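PDB 1VJ0: alcohol dehydrogenase, zinc-containing from Thermotoga maritima, which probably catalyses the zinc-dependent, nucleotide-linked oxidation of alcohols or reduction of carbonyl compounds, as in other medium-chain dehydrogenases. Local coordinates for residues K122-C127 with V326-H331; M175-G180 with K334-T339; H185-Y190 with F270-T275; S295-A300 with K322-S327. All blocks are in the same frame, centred on the assembly; numbering follows the deposited sequence. Where two conformers were deposited one is given.

In the fold
Contacts 1 and 2 lie toward the zinc sites, contacts 3 and 4 at or within the parallel Rossmann-type sheet. Contact 2 shares helix 329-340 with contact 1 and helix 170-188 with contact 3. It holds Cys178, which with Cys55, His77 and Glu78 binds the zinc that is probably catalytic, as in related dehydrogenases; the side chain of Met177 is about 7 Å from this ion, that of Ala297 in contact 4 about 13 Å. Contact 1 holds Cys127 of the four-cysteine site. Contacts 3 and 4, their centres about 8 Å apart, meet where Ser295 OG lies 2.8 Å from Ala186 O, probably hydrogen-bonded. His185 of contact 3 links contacts 1 and 4: its ND1 lies 2.7 Å from O of their common residue Val326.

Contact 1: residues K122-C127 with V326-H331; sequences KEPYLC and VSDTSH. With ZN (zinc ion), chain E.
The Tyr125 ring meets Asp328 at its edge, with CD1 3.2 Å from Asp328 OD2 and the ring and carboxylate planes 46° apart; the carbonyl carbon of Glu123 lies over one face. The imidazole of His331 carries Asp328 OD1 over a face, 3.2 Å above the plane, stacks with the ring of His185, and offers its edge to Tyr125, CE1 lying 3.9 Å from Tyr125 CD1. The Tyr125 and His331 rings form an oblique pair, planes 45° apart. Tyr125 CB packs on Val326 CG2 at 3.9 Å. A chi1 of 67° sets the Asp328 carboxylate between its own N and carbonyl carbon, where OD1 accepts from His331 N (3.2 Å) and Ser330 OG (2.7 Å), the latter on its syn lone pair. Asp328 N donates to His331 ND1 at 3.0 Å. OD2 forms a salt bridge with Lys122 of the second subunit. With alanine at this position, His331 N and Ser330 OG would probably lose their acceptor and that lysine its countercharge. Cys127 SG binds zinc at 2.4 Å together with Cys112, Cys115 and Cys118. The contact joins the loop of this four-cysteine zinc site to the N-terminus of helix 329-340, where Asp328 and His331 form a capping box.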
loop_
_atom_site.group_PDB
_atom_site.type_symbol
_atom_site.label_atom_id
_atom_site.label_comp_id
_atom_site.label_asym_id
_atom_site.label_seq_id
_atom_site.Cartn_x
_atom_site.Cartn_y
_atom_site.Cartn_z
ATOM N N LYS A 122 -3.274 14.060 -3.487
ATOM C CA LYS A 122 -2.492 14.182 -2.234
ATOM C C LYS A 122 -0.972 14.048 -2.464
ATOM O O LYS A 122 -0.275 13.350 -1.734
ATOM C CB LYS A 122 -3.017 13.162 -1.190
ATOM C CG LYS A 122 -4.462 13.442 -0.814
ATOM C CD LYS A 122 -4.983 12.409 0.212
ATOM C CE LYS A 122 -6.376 12.762 0.733
ATOM N NZ LYS A 122 -6.817 11.697 1.733
ATOM N N GLU A 123 -0.508 14.697 -3.541
ATOM C CA GLU A 123 0.893 14.821 -3.909
ATOM C C GLU A 123 1.277 16.300 -4.003
ATOM O O GLU A 123 1.585 16.795 -5.076
ATOM C CB GLU A 123 1.105 14.158 -5.278
ATOM C CG GLU A 123 0.793 12.675 -5.320
ATOM C CD GLU A 123 0.523 12.118 -6.719
ATOM O OE1 GLU A 123 -0.063 12.784 -7.607
ATOM O OE2 GLU A 123 0.867 10.942 -6.917
ATOM N N PRO A 124 1.305 17.002 -2.877
ATOM C CA PRO A 124 1.550 18.438 -2.884
ATOM C C PRO A 124 2.903 18.866 -3.433
ATOM O O PRO A 124 3.020 19.998 -3.926
ATOM C CB PRO A 124 1.429 18.846 -1.407
ATOM C CG PRO A 124 1.174 17.617 -0.637
ATOM C CD PRO A 124 1.101 16.482 -1.517
ATOM N N TYR A 125 3.891 17.979 -3.383
ATOM C CA TYR A 125 5.218 18.255 -3.985
ATOM C C TYR A 125 5.043 18.486 -5.483
ATOM O O TYR A 125 5.907 19.107 -6.146
ATOM C CB TYR A 125 6.235 17.112 -3.657
ATOM C CG TYR A 125 5.662 15.730 -3.713
ATOM C CD1 TYR A 125 5.031 15.148 -2.607
ATOM C CD2 TYR A 125 5.673 15.019 -4.897
ATOM C CE1 TYR A 125 4.431 13.905 -2.708
ATOM C CE2 TYR A 125 5.098 13.773 -4.998
ATOM C CZ TYR A 125 4.457 13.238 -3.916
ATOM O OH TYR A 125 3.884 12.000 -4.110
ATOM N N LEU A 126 3.940 17.988 -6.063
ATOM C CA LEU A 126 3.666 18.199 -7.510
ATOM C C LEU A 126 2.776 19.423 -7.870
ATOM O O LEU A 126 2.425 19.637 -9.031
ATOM C CB LEU A 126 3.091 16.937 -8.174
ATOM C CG LEU A 126 3.899 15.655 -8.000
ATOM C CD1 LEU A 126 3.242 14.427 -8.600
ATOM C CD2 LEU A 126 5.276 15.863 -8.525
ATOM N N CYS A 127 2.450 20.232 -6.889
ATOM C CA CYS A 127 1.582 21.384 -7.096
ATOM C C CYS A 127 2.254 22.302 -8.135
ATOM O O CYS A 127 3.420 22.627 -8.014
ATOM C CB CYS A 127 1.425 22.102 -5.778
ATOM S SG CYS A 127 0.570 23.695 -5.908
ATOM N N VAL A 326 11.360 16.738 -5.313
ATOM C CA VAL A 326 11.358 17.504 -4.064
ATOM C C VAL A 326 10.712 16.720 -2.885
ATOM O O VAL A 326 11.051 15.541 -2.684
ATOM C CB VAL A 326 10.867 18.996 -4.274
ATOM C CG1 VAL A 326 11.718 19.667 -5.377
ATOM C CG2 VAL A 326 9.437 19.080 -4.595
ATOM N N SER A 327 9.922 17.382 -2.061
ATOM C CA SER A 327 9.357 16.771 -0.877
ATOM C C SER A 327 8.239 17.651 -0.427
ATOM O O SER A 327 8.109 18.791 -0.886
ATOM C CB SER A 327 10.411 16.700 0.212
ATOM O OG SER A 327 10.990 17.967 0.397
ATOM N N ASP A 328 7.431 17.128 0.483
ATOM C CA ASP A 328 6.346 17.872 1.061
ATOM C C ASP A 328 6.460 17.924 2.581
ATOM O O ASP A 328 7.452 17.504 3.155
ATOM C CB ASP A 328 4.989 17.328 0.563
ATOM C CG ASP A 328 4.685 15.945 1.044
ATOM O OD1 ASP A 328 5.152 15.500 2.124
ATOM O OD2 ASP A 328 3.920 15.230 0.397
ATOM N N THR A 329 5.443 18.484 3.232
ATOM C CA THR A 329 5.465 18.637 4.669
ATOM C C THR A 329 5.485 17.320 5.443
ATOM O O THR A 329 6.067 17.290 6.477
ATOM C CB THR A 329 4.282 19.484 5.098
ATOM O OG1 THR A 329 4.464 20.811 4.580
ATOM C CG2 THR A 329 4.206 19.623 6.611
ATOM N N SER A 330 4.884 16.247 4.930
ATOM C CA SER A 330 5.006 14.959 5.583
ATOM C C SER A 330 6.462 14.481 5.555
ATOM O O SER A 330 6.983 13.967 6.544
ATOM C CB SER A 330 4.048 13.899 4.992
ATOM O OG SER A 330 4.492 13.445 3.689
ATOM N N HIS A 331 7.157 14.680 4.448
ATOM C CA HIS A 331 8.537 14.283 4.383
ATOM C C HIS A 331 9.408 15.138 5.300
ATOM O O HIS A 331 10.360 14.626 5.928
ATOM C CB HIS A 331 9.067 14.384 2.951
ATOM C CG HIS A 331 8.280 13.611 1.955
ATOM N ND1 HIS A 331 7.788 14.185 0.798
ATOM C CD2 HIS A 331 7.850 12.321 1.951
ATOM C CE1 HIS A 331 7.130 13.265 0.099
ATOM N NE2 HIS A 331 7.144 12.127 0.778
HETATM ZN ZN ZN E . -1.645 22.916 -5.444
#

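Contact 2: residues M175-G180 with K334-T339; sequences MAMCSG and KTVSIT
Thr335 CG2 reaches the backbone of the facing helix, 3.7 Å from Ala176 O and 3.6 Å from Gly180 C. Thr339, one turn after Thr335, meets Ala176 CB with its side chain, OG1 at 3.7 Å and CG2 at 4.1 Å. The side chain of Met177 sets out away from the partner helix, but bends at chi2 (-72°) and chi3 (85°) bring its terminal methyl CE within 3.7 Å of Val336 CG2. Gly180 has no side chain, and a CB modelled there would lie tight against Thr335 CG2 and clash with Ala176 O. The two helix segments pass with axes 9.7 Å apart at 116°, a steeply crossed pair joining helix 170-188 to helix 329-340, with the small residues Ala176 and Gly180 facing Thr335 and Thr339 and Met177 on Val336 beside them. A wider pi-type turn spans 176-180 and includes Cys178, which points away from this interface and binds zinc with Cys55, His77 and Glu78. Behind the first shell, Thr339 OG1 donates to Thr335 O at 2.8 Å from above the carbonyl plane, while Thr339 N approaches from the opposite face; the oxygen is gripped from both, and the OG1 bond holds the hydroxyl beside Ala176. Thr335 OG1 is hydrogen-bonded to His331 O one turn earlier. Phe210 of helix 206-217 packs on Ala176 and Thr339, and Ser337 OG bonds Glu221 of the fourth subunit.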
loop_
_atom_site.group_PDB
_atom_site.type_symbol
_atom_site.label_atom_id
_atom_site.label_comp_id
_atom_site.label_asym_id
_atom_site.label_seq_id
_atom_site.Cartn_x
_atom_site.Cartn_y
_atom_site.Cartn_z
ATOM N N MET A 175 20.494 22.220 6.689
ATOM C CA MET A 175 20.942 21.377 5.565
ATOM C C MET A 175 19.946 20.250 5.228
ATOM O O MET A 175 19.693 19.949 4.060
ATOM C CB MET A 175 22.320 20.815 5.890
ATOM C CG MET A 175 22.582 19.513 5.187
ATOM S SD MET A 175 24.131 18.846 5.660
ATOM C CE MET A 175 23.912 18.452 7.384
ATOM N N ALA A 176 19.355 19.657 6.253
ATOM C CA ALA A 176 18.478 18.506 6.120
ATOM C C ALA A 176 17.227 18.812 5.323
ATOM O O ALA A 176 16.613 17.920 4.725
ATOM C CB ALA A 176 18.033 18.049 7.501
ATOM N N MET A 177 16.846 20.072 5.346
ATOM C CA MET A 177 15.566 20.526 4.812
ATOM C C MET A 177 15.504 20.256 3.328
ATOM O O MET A 177 14.426 20.020 2.778
ATOM C CB MET A 177 15.441 22.038 4.983
ATOM C CG MET A 177 15.422 22.523 6.383
ATOM S SD MET A 177 13.847 22.078 7.087
ATOM C CE MET A 177 14.139 20.361 7.653
ATOM N N CYS A 178 16.650 20.350 2.676
ATOM C CA CYS A 178 16.659 20.151 1.262
ATOM C C CYS A 178 17.047 18.710 0.925
ATOM O O CYS A 178 16.132 17.869 0.684
ATOM C CB CYS A 178 17.625 21.123 0.615
ATOM S SG CYS A 178 17.658 20.835 -1.121
ATOM N N SER A 179 18.366 18.427 0.950
ATOM C CA SER A 179 18.845 17.127 0.525
ATOM C C SER A 179 18.205 16.009 1.359
ATOM O O SER A 179 17.800 15.006 0.837
ATOM C CB SER A 179 20.375 17.087 0.655
ATOM O OG SER A 179 20.770 17.533 1.957
ATOM N N GLY A 180 18.060 16.214 2.653
ATOM C CA GLY A 180 17.498 15.194 3.518
ATOM C C GLY A 180 16.046 14.847 3.297
ATOM O O GLY A 180 15.683 13.659 3.319
ATOM N N LYS A 334 9.115 14.005 9.015
ATOM C CA LYS A 334 9.796 12.732 9.244
ATOM C C LYS A 334 11.309 12.850 9.104
ATOM O O LYS A 334 12.084 12.156 9.775
ATOM C CB LYS A 334 9.225 11.654 8.327
ATOM C CG LYS A 334 7.746 11.468 8.501
ATOM C CD LYS A 334 7.121 10.555 7.451
ATOM C CE LYS A 334 5.590 10.574 7.603
ATOM N NZ LYS A 334 4.793 9.936 6.457
ATOM N N THR A 335 11.744 13.737 8.223
ATOM C CA THR A 335 13.189 14.017 8.064
ATOM C C THR A 335 13.749 14.688 9.319
ATOM O O THR A 335 14.831 14.336 9.789
ATOM C CB THR A 335 13.409 14.918 6.846
ATOM O OG1 THR A 335 13.023 14.197 5.660
ATOM C CG2 THR A 335 14.877 15.288 6.670
ATOM N N VAL A 336 13.031 15.668 9.852
ATOM C CA VAL A 336 13.441 16.293 11.083
ATOM C C VAL A 336 13.541 15.237 12.190
ATOM O O VAL A 336 14.522 15.238 12.934
ATOM C CB VAL A 336 12.477 17.451 11.471
ATOM C CG1 VAL A 336 12.693 17.920 12.888
ATOM C CG2 VAL A 336 12.599 18.586 10.480
ATOM N N SER A 337 12.585 14.304 12.281
ATOM C CA SER A 337 12.670 13.253 13.337
ATOM C C SER A 337 13.912 12.362 13.184
ATOM O O SER A 337 14.658 12.143 14.157
ATOM C CB SER A 337 11.375 12.426 13.411
ATOM O OG SER A 337 11.484 11.372 14.376
ATOM N N ILE A 338 14.155 11.863 11.973
ATOM C CA ILE A 338 15.347 11.024 11.744
ATOM C C ILE A 338 16.626 11.805 12.029
ATOM O O ILE A 338 17.561 11.321 12.687
ATOM C CB ILE A 338 15.347 10.466 10.319
ATOM C CG1 ILE A 338 14.231 9.428 10.157
ATOM C CG2 ILE A 338 16.672 9.789 9.983
ATOM C CD1 ILE A 338 13.920 9.135 8.629
ATOM N N THR A 339 16.665 13.025 11.515
ATOM C CA THR A 339 17.829 13.869 11.649
ATOM C C THR A 339 18.175 14.086 13.145
ATOM O O THR A 339 19.334 14.007 13.550
ATOM C CB THR A 339 17.609 15.177 10.895
ATOM O OG1 THR A 339 17.515 14.912 9.489
ATOM C CG2 THR A 339 18.820 16.097 11.046
#

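Contact 3: residues H185-Y190 with F270-T275; sequences HAFDEY and FILEAT
With chi1 of 177°, Phe270 turns CG away from its backbone N and extends the ring from the strand to lie between Phe187 and Tyr190. Phe187, its CG anti to the carbonyl carbon, swings its ring the other way, toward the strand. The meeting places Phe270 CE1 over one face of the Phe187 ring, 3.6 Å from CE2 and offset toward the rim; the planes are 34° apart with centroids at 4.7 Å, an oblique pair. Tyr190 is approached differently: the edge of Phe270 is turned to its face in an offset edge-to-face pair, planes at 78°, with Phe270 CD2 3.6 Å from Tyr190 CD1. In the plane of the Phe270 ring, at its edge, lies Ala186 O, 3.5 Å from CZ. Beside the cluster, Leu272 CD1 packs on Ala186 CB at 3.6 Å, and its CD2 reaches Phe187 CE1 at 4.1 Å. Without the phenyl ring of Phe270, as with alanine at this position, Phe187 and Tyr190 would probably face a gap and be freer to turn. Phe194 also meets Phe270 and Tyr190, whose OH is bonded to Lys197. The contact lays the C-terminal part of helix 170-188 and the residues after it on strand 268-273 of the Rossmann-type sheet. Ring and van der Waals contacts hold this interface, and since Ser295 OG satisfies Ala186 O, that buried carbonyl needs no polar partner within the cluster.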
loop_
_atom_site.group_PDB
_atom_site.type_symbol
_atom_site.label_atom_id
_atom_site.label_comp_id
_atom_site.label_asym_id
_atom_site.label_seq_id
_atom_site.Cartn_x
_atom_site.Cartn_y
_atom_site.Cartn_z
ATOM N N HIS A 185 11.881 11.331 0.950
ATOM C CA HIS A 185 10.844 11.096 -0.031
ATOM C C HIS A 185 11.173 9.802 -0.803
ATOM O O HIS A 185 10.321 8.923 -1.058
ATOM C CB HIS A 185 10.767 12.336 -0.970
ATOM C CG HIS A 185 9.712 12.264 -2.032
ATOM N ND1 HIS A 185 9.426 13.332 -2.866
ATOM C CD2 HIS A 185 8.822 11.301 -2.345
ATOM C CE1 HIS A 185 8.451 12.990 -3.691
ATOM N NE2 HIS A 185 8.050 11.763 -3.385
ATOM N N ALA A 186 12.424 9.675 -1.198
ATOM C CA ALA A 186 12.831 8.547 -2.011
ATOM C C ALA A 186 12.638 7.220 -1.357
ATOM O O ALA A 186 12.279 6.245 -2.013
ATOM C CB ALA A 186 14.280 8.686 -2.359
ATOM N N PHE A 187 12.954 7.165 -0.071
ATOM C CA PHE A 187 12.772 5.974 0.757
ATOM C C PHE A 187 11.324 5.729 1.109
ATOM O O PHE A 187 10.878 4.561 1.134
ATOM C CB PHE A 187 13.645 6.080 2.003
ATOM C CG PHE A 187 15.095 5.756 1.743
ATOM C CD1 PHE A 187 15.979 6.731 1.315
ATOM C CD2 PHE A 187 15.585 4.455 1.966
ATOM C CE1 PHE A 187 17.325 6.418 1.052
ATOM C CE2 PHE A 187 16.910 4.134 1.739
ATOM C CZ PHE A 187 17.795 5.146 1.235
ATOM N N ASP A 188 10.570 6.802 1.306
ATOM C CA ASP A 188 9.158 6.713 1.682
ATOM C C ASP A 188 8.338 6.105 0.556
ATOM O O ASP A 188 7.281 5.557 0.808
ATOM C CB ASP A 188 8.619 8.109 1.976
ATOM C CG ASP A 188 7.338 8.101 2.725
ATOM O OD1 ASP A 188 7.276 7.531 3.845
ATOM O OD2 ASP A 188 6.342 8.708 2.273
ATOM N N GLU A 189 8.807 6.208 -0.686
ATOM C CA GLU A 189 8.057 5.629 -1.819
ATOM C C GLU A 189 8.144 4.086 -1.886
ATOM O O GLU A 189 7.332 3.450 -2.543
ATOM C CB GLU A 189 8.551 6.221 -3.142
ATOM C CG GLU A 189 8.191 7.667 -3.342
ATOM C CD GLU A 189 6.681 7.889 -3.345
ATOM O OE1 GLU A 189 5.932 7.139 -4.013
ATOM O OE2 GLU A 189 6.233 8.771 -2.614
ATOM N N TYR A 190 9.123 3.496 -1.220
ATOM C CA TYR A 190 9.286 2.027 -1.178
ATOM C C TYR A 190 8.112 1.350 -0.428
ATOM O O TYR A 190 7.849 1.700 0.710
ATOM C CB TYR A 190 10.581 1.696 -0.440
ATOM C CG TYR A 190 10.966 0.236 -0.507
ATOM C CD1 TYR A 190 11.271 -0.357 -1.728
ATOM C CD2 TYR A 190 11.122 -0.514 0.634
ATOM C CE1 TYR A 190 11.661 -1.682 -1.802
ATOM C CE2 TYR A 190 11.518 -1.854 0.585
ATOM C CZ TYR A 190 11.761 -2.434 -0.629
ATOM O OH TYR A 190 12.171 -3.727 -0.703
ATOM N N PHE A 270 16.716 -2.237 -3.290
ATOM C CA PHE A 270 16.395 -0.828 -3.365
ATOM C C PHE A 270 17.659 -0.051 -3.729
ATOM O O PHE A 270 18.696 -0.222 -3.123
ATOM C CB PHE A 270 15.769 -0.321 -2.040
ATOM C CG PHE A 270 15.461 1.189 -2.020
ATOM C CD1 PHE A 270 16.454 2.129 -1.702
ATOM C CD2 PHE A 270 14.206 1.665 -2.406
ATOM C CE1 PHE A 270 16.148 3.528 -1.726
ATOM C CE2 PHE A 270 13.898 3.037 -2.386
ATOM C CZ PHE A 270 14.884 3.955 -2.051
ATOM N N ILE A 271 17.557 0.749 -4.771
ATOM C CA ILE A 271 18.626 1.645 -5.176
ATOM C C ILE A 271 18.174 3.096 -5.154
ATOM O O ILE A 271 17.085 3.406 -5.616
ATOM C CB ILE A 271 19.142 1.254 -6.575
ATOM C CG1 ILE A 271 19.531 -0.235 -6.562
ATOM C CG2 ILE A 271 20.338 2.096 -6.967
ATOM C CD1 ILE A 271 20.159 -0.722 -7.836
ATOM N N LEU A 272 19.078 3.990 -4.727
ATOM C CA LEU A 272 18.857 5.428 -4.808
ATOM C C LEU A 272 19.870 6.030 -5.767
ATOM O O LEU A 272 21.088 5.902 -5.542
ATOM C CB LEU A 272 19.049 6.080 -3.435
ATOM C CG LEU A 272 18.942 7.606 -3.431
ATOM C CD1 LEU A 272 17.512 8.039 -3.759
ATOM C CD2 LEU A 272 19.392 8.119 -2.107
ATOM N N GLU A 273 19.382 6.652 -6.847
ATOM C CA GLU A 273 20.231 7.443 -7.708
ATOM C C GLU A 273 20.366 8.808 -7.030
ATOM O O GLU A 273 19.362 9.522 -6.910
ATOM C CB GLU A 273 19.649 7.610 -9.135
ATOM C CG GLU A 273 20.628 8.295 -10.088
ATOM C CD GLU A 273 20.569 9.823 -9.966
ATOM O OE1 GLU A 273 19.412 10.360 -9.990
ATOM O OE2 GLU A 273 21.626 10.472 -9.861
ATOM N N ALA A 274 21.591 9.163 -6.639
ATOM C CA ALA A 274 21.878 10.430 -5.986
ATOM C C ALA A 274 23.152 11.037 -6.580
ATOM O O ALA A 274 23.953 11.723 -5.891
ATOM C CB ALA A 274 22.000 10.208 -4.502
ATOM N N THR A 275 23.367 10.793 -7.876
ATOM C CA THR A 275 24.589 11.295 -8.539
ATOM C C THR A 275 24.377 12.584 -9.278
ATOM O O THR A 275 25.330 13.323 -9.478
ATOM C CB THR A 275 25.180 10.277 -9.586
ATOM O OG1 THR A 275 24.269 10.102 -10.669
ATOM C CG2 THR A 275 25.351 8.870 -9.023
#

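Contact 4: residues S295-A300 with K322-S327; sequences SVAGVA and KGIWVS
Two backbone hydrogen bonds join the segments. Val296 N donates to Lys322 O at 2.9 Å, nearly straight at 170°, and Ile324 N donates to Val296 O, also at 2.9 Å but more bent at 147°. Weaker CA-H...O contacts run beside them: Ser295 CA lies 3.3 Å from Lys322 O, and Gly323 CA lies 3.5 Å from Val296 O. Beyond the last direct bond, a water bridges the chains, donating to Ala297 O at 2.8 Å and to Ile324 O at 2.6 Å. Apolar packing centres on Ile324, whose CB sits 3.7 Å from Ala297 CB. Its CG1, anti to the carbonyl carbon (chi1 -53°), leads CD1 toward Ser295, 4.0 Å from OG; that hydroxyl has its polar partner, Ala186 O, on helix 170-188. Lys322 NZ bonds the backbone O of Asn318 and OG1 of Thr320 of the third subunit, while Trp325 makes a cation-pi contact with Arg290 of that subunit. In register, Ser295 pairs with Lys322 and Val296 with Gly323 as parallel bridges, which seat 320-323 as the last strand of this chain's Rossmann-type sheet. Lys322 also pairs antiparallel with a strand of the third subunit, so the sheet continues across the interface.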
loop_
_atom_site.group_PDB
_atom_site.type_symbol
_atom_site.label_atom_id
_atom_site.label_comp_id
_atom_site.label_asym_id
_atom_site.label_seq_id
_atom_site.Cartn_x
_atom_site.Cartn_y
_atom_site.Cartn_z
ATOM N N SER A 295 14.635 4.313 -6.874
ATOM C CA SER A 295 14.221 5.687 -6.704
ATOM C C SER A 295 15.279 6.546 -7.333
ATOM O O SER A 295 16.444 6.473 -6.953
ATOM C CB SER A 295 14.096 6.114 -5.230
ATOM O OG SER A 295 12.864 5.633 -4.683
ATOM N N VAL A 296 14.852 7.384 -8.268
ATOM C CA VAL A 296 15.737 8.262 -8.993
ATOM C C VAL A 296 15.491 9.693 -8.529
ATOM O O VAL A 296 14.474 10.303 -8.850
ATOM C CB VAL A 296 15.552 8.103 -10.509
ATOM C CG1 VAL A 296 16.523 8.955 -11.220
ATOM C CG2 VAL A 296 15.719 6.649 -10.899
ATOM N N ALA A 297 16.455 10.237 -7.798
ATOM C CA ALA A 297 16.270 11.536 -7.110
ATOM C C ALA A 297 17.381 12.550 -7.362
ATOM O O ALA A 297 17.222 13.682 -6.986
ATOM C CB ALA A 297 16.090 11.333 -5.637
ATOM N N GLY A 298 18.487 12.177 -8.009
ATOM C CA GLY A 298 19.650 13.102 -8.066
ATOM C C GLY A 298 19.669 13.958 -9.316
ATOM O O GLY A 298 20.083 15.105 -9.282
ATOM N N VAL A 299 19.272 13.377 -10.447
ATOM C CA VAL A 299 19.242 14.120 -11.712
ATOM C C VAL A 299 18.350 15.348 -11.556
ATOM O O VAL A 299 17.147 15.247 -11.230
ATOM C CB VAL A 299 18.770 13.274 -12.864
ATOM C CG1 VAL A 299 18.735 14.085 -14.115
ATOM C CG2 VAL A 299 19.661 12.013 -13.026
ATOM N N ALA A 300 18.947 16.496 -11.787
ATOM C CA ALA A 300 18.338 17.785 -11.465
ATOM C C ALA A 300 18.221 18.779 -12.640
ATOM O O ALA A 300 17.700 19.879 -12.475
ATOM C CB ALA A 300 19.075 18.425 -10.331
ATOM N N LYS A 322 11.167 4.811 -10.018
ATOM C CA LYS A 322 10.286 5.837 -9.475
ATOM C C LYS A 322 11.048 7.143 -9.402
ATOM O O LYS A 322 11.996 7.223 -8.649
ATOM C CB LYS A 322 9.860 5.422 -8.062
ATOM C CG LYS A 322 9.046 6.422 -7.271
ATOM C CD LYS A 322 7.629 6.489 -7.799
ATOM C CE LYS A 322 7.001 7.839 -7.592
ATOM N NZ LYS A 322 5.762 8.037 -8.442
ATOM N N GLY A 323 10.650 8.167 -10.172
ATOM C CA GLY A 323 11.315 9.449 -10.057
ATOM C C GLY A 323 10.826 10.181 -8.816
ATOM O O GLY A 323 9.643 10.069 -8.447
ATOM N N ILE A 324 11.715 10.963 -8.200
ATOM C CA ILE A 324 11.442 11.670 -6.952
ATOM C C ILE A 324 11.600 13.192 -7.148
ATOM O O ILE A 324 12.699 13.681 -7.484
ATOM C CB ILE A 324 12.384 11.168 -5.803
ATOM C CG1 ILE A 324 12.325 9.661 -5.675
ATOM C CG2 ILE A 324 12.068 11.906 -4.493
ATOM C CD1 ILE A 324 10.996 9.099 -5.301
ATOM N N TRP A 325 10.494 13.915 -7.005
ATOM C CA TRP A 325 10.494 15.350 -7.123
ATOM C C TRP A 325 10.338 15.989 -5.724
ATOM O O TRP A 325 9.287 15.842 -5.092
ATOM C CB TRP A 325 9.364 15.837 -8.043
ATOM C CG TRP A 325 9.446 17.314 -8.238
ATOM C CD1 TRP A 325 8.539 18.272 -7.864
ATOM C CD2 TRP A 325 10.515 17.988 -8.840
ATOM N NE1 TRP A 325 9.001 19.515 -8.209
ATOM C CE2 TRP A 325 10.217 19.368 -8.818
ATOM C CE3 TRP A 325 11.717 17.559 -9.440
ATOM C CZ2 TRP A 325 11.079 20.333 -9.330
ATOM C CZ3 TRP A 325 12.599 18.524 -9.926
ATOM C CH2 TRP A 325 12.257 19.900 -9.882
ATOM N N VAL A 326 11.360 16.738 -5.313
ATOM C CA VAL A 326 11.358 17.504 -4.064
ATOM C C VAL A 326 10.712 16.720 -2.885
ATOM O O VAL A 326 11.051 15.541 -2.684
ATOM C CB VAL A 326 10.867 18.996 -4.274
ATOM C CG1 VAL A 326 11.718 19.667 -5.377
ATOM C CG2 VAL A 326 9.437 19.080 -4.595
ATOM N N SER A 327 9.922 17.382 -2.061
ATOM C CA SER A 327 9.357 16.771 -0.877
ATOM C C SER A 327 8.239 17.651 -0.427
ATOM O O SER A 327 8.109 18.791 -0.886
ATOM C CB SER A 327 10.411 16.700 0.212
ATOM O OG SER A 327 10.990 17.967 0.397
HETATM O O HOH W 1 14.862 15.129 -7.017
#